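Long-range contacts in 6-phospho-beta-d glycosidase (Streptococcus pyogenes, PDB 5FOO), which probably hydrolyses 6-phosphorylated beta-glucosides as a family 1 glycoside hydrolase, and binds the probe 6-phosphocyclophellitol in its ligand pocket: residues A[2-7]-A[399-404]; A[20-25]-A[47-52]; A[27-32]-A[78-83]. The protein carries 1 engineered substitution. All blocks are in the same frame, centred on the assembly; numbering follows the deposited sequence.

Contact 1. Residues A[2-7]-A[399-404]; sequences LAFPKE and YLHKGI. With EDO (1,2-ethanediol), chain I.
One imidazole, that of His-401, is met on three sides by three consecutive residues at the start of the chain, Leu-2 and Ala-3 of strand 2-3 and Phe-4 just after it. Leu-2 comes over one face, its CG 3.8 Å from the ring centroid in a CH-pi contact. Ala-3 lies at the ring edge, where His-401 NE2 donates a hydrogen bond of 2.9 Å to Ala-3 O. The oxygen sits in the imidazole plane, but the donor stands well above the carbonyl plane, and with 134° at the hydrogen the bond is bent. A water that accepts from Ala-3 N is also bonded to His-401 NE2. Phe-4 completes the grip: the imidazole turns its edge to the phenyl face in a T-shaped pair, the planes at 73°, with His-401 CD2 above the middle of the phenyl ring. Histidine suits the place because it offers a flat face to leucine, a C-H edge to phenylalanine and an N-H to the backbone. Its CG is anti to the backbone N (chi1 -170°), which carries the ring off the helix toward the strand. One turn on, Ile-404 adds apolar cover, its CD1 3.9 Å from Phe-4 CD2, while its CG2 methyl meets Pro-5 CG at 3.8 Å. The contact lies at the surface. Strand 2-3 pairs antiparallel with strand 461-462, and Phe-4 also meets Phe-8 and Trp-10. Helix 387-405 in turn rests on barrel strand 410-416 through Leu-400 and Ile-404.

Contact 2. Residues A[20-25]-A[47-52]; sequences EGRFAK and GPDTAS
Two loops without regular structure run so close at Gly-21 and Thr-50 that their CA atoms are 3.8 Å apart. Arg-22 N seals the approach with a 2.8 Å hydrogen bond to Asp-49 O. That bond is fairly straight at 159°, although the donor stands above the carbonyl plane. Glycine is called for at position 21 twice over: its positive phi, at the exit from helix 16-19, would press a side chain against the preceding carbonyl, and a CB would collide with Thr-50 O. Its bare CA instead makes a C-H...O contact with Pro-48 O, 3.6 Å away, and a water that receives a weak bond from Gly-21 N donates to the same Pro-48 O. Ala-51 suits this narrow place, its methyl packing against Gly-21 N.

Arg-22 and Asp-49 lie side by side and point the same way. The arginine chain bends at chi3, bringing NH1 to 3.6 Å from Asp-49 OD1, a long salt bridge. The guanidinium and carboxylate planes are 35° apart. Arginine is long enough to serve both Asp-49 and Glu-36, the stronger partner of NH1. One bond before the guanidinium group, Arg-22 CD lies 3.4 Å from Asp-49 OD1, and CG lies against Pro-48 O. Phe-23 offers a flat face for the backbone: Asp-49 O sits above its ring, toward the rim, and CZ comes within 3.5 Å of Thr-50 OG1.

Arg-22 to Lys-25 form a type II beta turn in the long connection after the first TIM-barrel strand. The contact joins the loops flanking helix 30-37, whose Tyr-35 touches Pro-48 and Asp-49, while Phe-23 also rests on Tyr-55 of helix 54-67.

Contact 3. Residues A[27-32]-A[78-83]; sequences HRNLFD and QWTRLI. With PO4 (phosphate ion), chain M.
A capping box between Asn-29 and Asp-32 opens helix 30-37, and its N-cap residue, Asn-29, also ties this helix to the N-cap of helix 79-82 in the loops that follow the first two strands of the TIM barrel. Within the box Asn-29 OD1 accepts from Asp-32 N, and Asn-29 N returns a bond to Asp-32 OD2 at 2.8 Å. With its CG between the backbone N and the carbonyl carbon (chi1 70°), the asparagine can turn its oxygen to the helix and its amide nitrogen toward Gln-78. That nitrogen, ND2, donates to Gln-78 OE1 at 2.9 Å, nearly along the C=O axis but bent at the hydrogen, with the two amide planes 42° apart. Gln-78 is shared: Lys-25 also donates to its OE1, and its NE2 is bonded to Glu-20, its stronger partner.

Thr-80 lies against the 27-29 backbone. Its methyl CG2 is 3.6 Å from Asn-29 N, and its carbonyl O accepts from His-27 N at 3.2 Å. A short branched side chain suits this place, since its methyl can lie directly on the backbone. The imidazole of His-27 brings its edge near Thr-80 O and Ile-83 O, and its NE2 is bonded to Asp-84 O. At its other nitrogen, ND1, His-27 donates at 2.9 Å to O3 of a phosphate ion, probably from the crystallisation liquor. Arg-28 contributes both backbone and side chain: its N and its NE each donate to phosphate O4, while NH2 reaches O1 in an almost straight bond of 172°.

In the fold
Contact 1 closes most of the chain: the N-terminal segment 2-7 meets helix 387-405, which leads into the last barrel strand, 410-416. The other two contacts fall within that span, about 37 Å from contact 1 by centres. After the first barrel strand, 9-13, segment 20-25 meets 47-52, closing a short loop around helix 30-37 (contact 2). Inside that loop starts contact 3, where 27-32 joins 78-83 after the second strand, 72-76, so the two cross along the chain. They touch directly, through the salt bridge of Lys-25 with Asp-32, knitting the segments beyond the first two strands into one region.

Contact 1. Residues A[2-7]-A[399-404]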
# COMPACT_ATOMS: atom_id res chain seq x y z
N LEU A 2 -6.56 -1.98 -27.30
CA LEU A 2 -5.38 -1.50 -26.50
C LEU A 2 -4.67 -2.71 -25.89
O LEU A 2 -5.09 -3.27 -24.85
CB LEU A 2 -5.83 -0.53 -25.36
CG LEU A 2 -5.88 0.98 -25.56
CD1 LEU A 2 -6.23 1.38 -26.97
CD2 LEU A 2 -6.79 1.64 -24.52
N ALA A 3 -3.62 -3.16 -26.55
CA ALA A 3 -2.96 -4.36 -26.13
C ALA A 3 -1.81 -4.07 -25.10
O ALA A 3 -1.01 -3.18 -25.29
CB ALA A 3 -2.42 -5.10 -27.35
N PHE A 4 -1.69 -4.91 -24.08
CA PHE A 4 -0.69 -4.70 -23.02
C PHE A 4 0.57 -5.53 -23.26
O PHE A 4 0.54 -6.46 -24.07
CB PHE A 4 -1.37 -4.97 -21.65
CG PHE A 4 -2.21 -3.81 -21.18
CD1 PHE A 4 -3.49 -3.61 -21.67
CD2 PHE A 4 -1.69 -2.88 -20.29
CE1 PHE A 4 -4.25 -2.53 -21.25
CE2 PHE A 4 -2.42 -1.79 -19.90
CZ PHE A 4 -3.70 -1.61 -20.38
N PRO A 5 1.68 -5.21 -22.56
CA PRO A 5 2.91 -5.97 -22.78
C PRO A 5 2.78 -7.44 -22.47
O PRO A 5 1.88 -7.85 -21.75
CB PRO A 5 3.92 -5.29 -21.81
CG PRO A 5 3.44 -3.88 -21.70
CD PRO A 5 1.94 -3.98 -21.78
N LYS A 6 3.67 -8.25 -23.02
CA LYS A 6 3.59 -9.67 -22.79
C LYS A 6 3.99 -9.87 -21.34
O LYS A 6 4.81 -9.17 -20.83
CB LYS A 6 4.50 -10.48 -23.74
CG LYS A 6 3.71 -11.21 -24.83
CD LYS A 6 4.26 -10.98 -26.23
CE LYS A 6 5.65 -11.57 -26.41
NZ LYS A 6 6.34 -11.02 -27.61
N GLU A 7 3.35 -10.83 -20.70
CA GLU A 7 3.61 -11.19 -19.31
C GLU A 7 3.27 -10.09 -18.28
O GLU A 7 3.66 -10.16 -17.14
CB GLU A 7 5.01 -11.76 -19.17
CG GLU A 7 5.20 -12.99 -20.06
CD GLU A 7 6.56 -13.59 -19.94
OE1 GLU A 7 7.58 -12.85 -19.98
OE2 GLU A 7 6.61 -14.82 -19.78
N TYR A 399 -5.31 5.13 -19.24
CA TYR A 399 -4.19 6.03 -19.10
C TYR A 399 -2.89 5.31 -18.76
O TYR A 399 -1.85 5.81 -19.12
CB TYR A 399 -4.48 7.13 -18.11
CG TYR A 399 -5.36 8.21 -18.69
CD1 TYR A 399 -4.81 9.23 -19.45
CD2 TYR A 399 -6.72 8.19 -18.49
CE1 TYR A 399 -5.60 10.22 -20.00
CE2 TYR A 399 -7.54 9.17 -19.02
CZ TYR A 399 -6.96 10.19 -19.76
OH TYR A 399 -7.76 11.16 -20.27
N LEU A 400 -2.96 4.15 -18.11
CA LEU A 400 -1.76 3.31 -17.91
C LEU A 400 -1.24 2.85 -19.28
O LEU A 400 -0.06 2.90 -19.53
CB LEU A 400 -2.10 2.11 -17.05
CG LEU A 400 -0.90 1.36 -16.56
CD1 LEU A 400 -0.05 2.22 -15.63
CD2 LEU A 400 -1.35 0.08 -15.88
N HIS A 401 -2.13 2.45 -20.15
CA HIS A 401 -1.74 2.06 -21.53
C HIS A 401 -1.04 3.19 -22.28
O HIS A 401 0.04 3.00 -22.82
CB HIS A 401 -2.91 1.54 -22.34
CG HIS A 401 -2.52 0.90 -23.64
ND1 HIS A 401 -2.41 1.62 -24.81
CD2 HIS A 401 -2.16 -0.38 -23.94
CE1 HIS A 401 -2.01 0.81 -25.78
NE2 HIS A 401 -1.88 -0.41 -25.28
N LYS A 402 -1.62 4.38 -22.20
CA LYS A 402 -1.00 5.59 -22.74
C LYS A 402 0.40 5.78 -22.20
O LYS A 402 1.32 6.02 -22.94
CB LYS A 402 -1.90 6.82 -22.49
CG LYS A 402 -1.61 8.02 -23.40
CD LYS A 402 -2.23 9.30 -22.87
CE LYS A 402 -1.74 10.56 -23.58
NZ LYS A 402 -2.17 11.78 -22.82
N GLY A 403 0.61 5.59 -20.91
CA GLY A 403 1.96 5.71 -20.34
C GLY A 403 2.95 4.64 -20.82
O GLY A 403 4.09 4.95 -21.11
N ILE A 404 2.51 3.39 -20.90
CA ILE A 404 3.33 2.32 -21.50
C ILE A 404 3.67 2.65 -22.98
O ILE A 404 4.77 2.50 -23.39
CB ILE A 404 2.60 0.96 -21.43
CG1 ILE A 404 2.39 0.58 -19.93
CG2 ILE A 404 3.37 -0.12 -22.21
CD1 ILE A 404 1.36 -0.50 -19.63
C1 EDO I . 2.31 -13.05 -13.99
O1 EDO I . 3.31 -13.96 -13.55
C2 EDO I . 2.28 -13.01 -15.52
O2 EDO I . 3.62 -12.75 -15.95
O HOH W 1 -2.03 -1.60 -28.11

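Contact 2. Residues A[20-25]-A[47-52]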
# COMPACT_ATOMS: atom_id res chain seq x y z
N GLU A 20 -7.52 -11.58 6.47
CA GLU A 20 -7.35 -12.88 7.14
C GLU A 20 -8.34 -13.19 8.23
O GLU A 20 -8.87 -14.30 8.30
CB GLU A 20 -5.96 -13.00 7.77
CG GLU A 20 -4.81 -13.23 6.80
CD GLU A 20 -3.43 -13.09 7.44
OE1 GLU A 20 -3.36 -13.11 8.71
OE2 GLU A 20 -2.41 -13.01 6.67
N GLY A 21 -8.57 -12.20 9.10
CA GLY A 21 -9.17 -12.48 10.42
C GLY A 21 -8.06 -12.78 11.41
O GLY A 21 -6.93 -13.04 11.01
N ARG A 22 -8.38 -12.72 12.70
CA ARG A 22 -7.42 -12.98 13.77
C ARG A 22 -7.38 -14.44 14.20
O ARG A 22 -6.69 -14.77 15.14
CB ARG A 22 -7.73 -12.11 14.95
CG ARG A 22 -7.45 -10.63 14.63
CD ARG A 22 -7.65 -9.75 15.90
NE ARG A 22 -6.85 -10.20 17.04
CZ ARG A 22 -6.98 -9.81 18.32
NH1 ARG A 22 -7.89 -8.90 18.74
NH2 ARG A 22 -6.20 -10.36 19.22
N PHE A 23 -8.07 -15.31 13.46
CA PHE A 23 -8.09 -16.72 13.74
C PHE A 23 -6.69 -17.19 13.89
O PHE A 23 -5.93 -16.93 12.99
CB PHE A 23 -8.71 -17.47 12.59
CG PHE A 23 -10.11 -17.05 12.29
CD1 PHE A 23 -11.15 -17.52 13.05
CD2 PHE A 23 -10.39 -16.19 11.21
CE1 PHE A 23 -12.46 -17.13 12.77
CE2 PHE A 23 -11.69 -15.83 10.92
CZ PHE A 23 -12.71 -16.30 11.70
N ALA A 24 -6.38 -17.88 15.02
CA ALA A 24 -5.04 -18.41 15.38
C ALA A 24 -3.84 -17.44 15.30
O ALA A 24 -2.71 -17.89 15.05
CB ALA A 24 -4.74 -19.65 14.58
N LYS A 25 -4.07 -16.15 15.52
CA LYS A 25 -3.02 -15.19 15.36
C LYS A 25 -2.54 -14.85 16.72
O LYS A 25 -3.31 -14.34 17.53
CB LYS A 25 -3.47 -13.94 14.57
CG LYS A 25 -2.31 -13.13 14.00
CD LYS A 25 -2.75 -11.97 13.11
CE LYS A 25 -3.31 -10.84 13.96
NZ LYS A 25 -3.69 -9.60 13.24
N GLY A 47 -14.83 -4.99 13.54
CA GLY A 47 -13.41 -5.02 13.66
C GLY A 47 -12.83 -6.09 12.77
O GLY A 47 -13.50 -6.60 11.86
N PRO A 48 -11.57 -6.42 13.05
CA PRO A 48 -10.81 -7.33 12.23
C PRO A 48 -10.75 -8.75 12.72
O PRO A 48 -9.88 -9.50 12.24
CB PRO A 48 -9.40 -6.71 12.29
CG PRO A 48 -9.32 -6.21 13.72
CD PRO A 48 -10.68 -5.61 13.93
N ASP A 49 -11.56 -9.13 13.71
CA ASP A 49 -11.46 -10.51 14.21
C ASP A 49 -11.74 -11.60 13.17
O ASP A 49 -11.15 -12.70 13.23
CB ASP A 49 -12.38 -10.76 15.41
CG ASP A 49 -12.04 -9.89 16.61
OD1 ASP A 49 -10.88 -9.96 17.08
OD2 ASP A 49 -12.91 -9.14 17.05
N THR A 50 -12.63 -11.29 12.23
CA THR A 50 -12.93 -12.23 11.19
C THR A 50 -12.55 -11.68 9.83
O THR A 50 -12.08 -12.46 9.02
CB THR A 50 -14.42 -12.64 11.26
OG1 THR A 50 -14.56 -13.44 12.43
CG2 THR A 50 -14.86 -13.49 10.08
N ALA A 51 -12.72 -10.36 9.61
CA ALA A 51 -12.48 -9.68 8.39
C ALA A 51 -13.11 -10.44 7.21
O ALA A 51 -14.30 -10.74 7.28
CB ALA A 51 -10.97 -9.46 8.21
N SER A 52 -12.36 -10.83 6.16
CA SER A 52 -12.98 -11.56 5.09
C SER A 52 -12.62 -13.05 5.13
O SER A 52 -12.72 -13.69 4.13
CB SER A 52 -12.69 -10.91 3.72
OG SER A 52 -13.55 -9.76 3.56
O HOH W 2 -7.87 -9.53 10.24

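Contact 3. Residues A[27-32]-A[78-83]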
# COMPACT_ATOMS: atom_id res chain seq x y z
N HIS A 27 -0.52 -12.54 18.10
CA HIS A 27 -0.30 -11.22 18.69
C HIS A 27 -1.27 -10.29 18.05
O HIS A 27 -1.76 -10.55 16.95
CB HIS A 27 1.14 -10.68 18.38
CG HIS A 27 2.28 -11.55 18.84
ND1 HIS A 27 2.77 -11.53 20.14
CD2 HIS A 27 3.10 -12.38 18.16
CE1 HIS A 27 3.81 -12.34 20.25
NE2 HIS A 27 4.00 -12.91 19.07
N ARG A 28 -1.47 -9.15 18.71
CA ARG A 28 -2.21 -8.02 18.15
C ARG A 28 -1.33 -7.04 17.40
O ARG A 28 -0.25 -6.64 17.88
CB ARG A 28 -2.94 -7.25 19.27
CG ARG A 28 -3.94 -8.15 20.04
CD ARG A 28 -4.42 -7.52 21.35
NE ARG A 28 -3.30 -7.29 22.24
CZ ARG A 28 -3.38 -6.72 23.43
NH1 ARG A 28 -4.53 -6.29 23.95
NH2 ARG A 28 -2.28 -6.60 24.11
N ASN A 29 -1.82 -6.64 16.23
CA ASN A 29 -1.27 -5.50 15.57
C ASN A 29 -1.89 -4.21 16.08
O ASN A 29 -2.76 -4.25 16.91
CB ASN A 29 -1.30 -5.68 14.03
CG ASN A 29 -2.69 -5.65 13.41
OD1 ASN A 29 -3.52 -4.80 13.69
ND2 ASN A 29 -2.90 -6.51 12.45
N LEU A 30 -1.44 -3.06 15.58
CA LEU A 30 -1.97 -1.79 16.07
C LEU A 30 -3.44 -1.72 15.88
O LEU A 30 -4.15 -1.32 16.82
CB LEU A 30 -1.34 -0.58 15.42
CG LEU A 30 0.16 -0.48 15.60
CD1 LEU A 30 0.69 0.81 15.03
CD2 LEU A 30 0.58 -0.64 17.05
N PHE A 31 -3.94 -2.10 14.69
CA PHE A 31 -5.40 -2.01 14.46
C PHE A 31 -6.28 -3.00 15.29
O PHE A 31 -7.36 -2.64 15.73
CB PHE A 31 -5.75 -2.11 12.99
CG PHE A 31 -5.83 -0.77 12.30
CD1 PHE A 31 -6.96 0.02 12.42
CD2 PHE A 31 -4.77 -0.33 11.49
CE1 PHE A 31 -7.03 1.25 11.77
CE2 PHE A 31 -4.82 0.89 10.84
CZ PHE A 31 -5.95 1.70 10.98
N ASP A 32 -5.78 -4.22 15.51
CA ASP A 32 -6.45 -5.17 16.34
C ASP A 32 -6.61 -4.56 17.74
O ASP A 32 -7.69 -4.70 18.35
CB ASP A 32 -5.66 -6.47 16.53
CG ASP A 32 -5.27 -7.16 15.23
OD1 ASP A 32 -6.09 -7.18 14.30
OD2 ASP A 32 -4.14 -7.71 15.19
N GLN A 78 1.77 -10.97 8.03
CA GLN A 78 1.69 -10.28 9.34
C GLN A 78 2.76 -10.74 10.26
O GLN A 78 2.78 -11.89 10.61
CB GLN A 78 0.35 -10.51 10.02
CG GLN A 78 -0.81 -9.88 9.24
CD GLN A 78 -2.09 -9.76 10.07
OE1 GLN A 78 -2.19 -8.93 10.95
NE2 GLN A 78 -3.06 -10.60 9.76
N TRP A 79 3.64 -9.81 10.64
CA TRP A 79 4.59 -9.97 11.71
C TRP A 79 3.92 -10.58 12.96
O TRP A 79 4.49 -11.47 13.63
CB TRP A 79 5.12 -8.55 11.99
CG TRP A 79 6.36 -8.44 12.76
CD1 TRP A 79 7.03 -9.43 13.42
CD2 TRP A 79 7.11 -7.22 12.98
NE1 TRP A 79 8.14 -8.92 14.05
CE2 TRP A 79 8.22 -7.56 13.79
CE3 TRP A 79 6.94 -5.86 12.57
CZ2 TRP A 79 9.15 -6.62 14.21
CZ3 TRP A 79 7.86 -4.94 12.98
CH2 TRP A 79 8.95 -5.31 13.81
N THR A 80 2.71 -10.11 13.26
CA THR A 80 1.96 -10.56 14.41
C THR A 80 1.44 -11.99 14.30
O THR A 80 1.09 -12.55 15.32
CB THR A 80 0.74 -9.63 14.69
OG1 THR A 80 -0.11 -9.54 13.52
CG2 THR A 80 1.22 -8.28 15.14
N ARG A 81 1.41 -12.58 13.10
CA ARG A 81 1.06 -14.03 12.91
C ARG A 81 2.29 -14.91 12.81
O ARG A 81 2.30 -15.98 13.37
CB ARG A 81 0.21 -14.22 11.63
CG ARG A 81 -0.21 -15.64 11.40
CD ARG A 81 -1.10 -15.79 10.21
NE ARG A 81 -2.37 -15.11 10.33
CZ ARG A 81 -3.39 -15.48 11.09
NH1 ARG A 81 -3.32 -16.52 11.84
NH2 ARG A 81 -4.54 -14.75 11.08
N LEU A 82 3.30 -14.49 12.07
CA LEU A 82 4.47 -15.37 11.79
C LEU A 82 5.41 -15.53 12.98
O LEU A 82 6.02 -16.59 13.15
CB LEU A 82 5.27 -14.87 10.61
CG LEU A 82 6.40 -15.80 10.13
CD1 LEU A 82 5.89 -17.24 9.85
CD2 LEU A 82 7.01 -15.20 8.86
N ILE A 83 5.56 -14.49 13.80
CA ILE A 83 6.56 -14.48 14.83
C ILE A 83 6.01 -14.74 16.22
O ILE A 83 4.97 -14.24 16.60
CB ILE A 83 7.37 -13.16 14.77
CG1 ILE A 83 8.10 -13.01 13.44
CG2 ILE A 83 8.36 -13.09 15.95
CD1 ILE A 83 9.05 -14.16 13.06
P PO4 M . 0.28 -9.06 22.16
O1 PO4 M . 0.47 -7.88 23.10
O2 PO4 M . 0.07 -10.40 22.82
O3 PO4 M . 1.67 -9.22 21.40
O4 PO4 M . -0.97 -8.82 21.42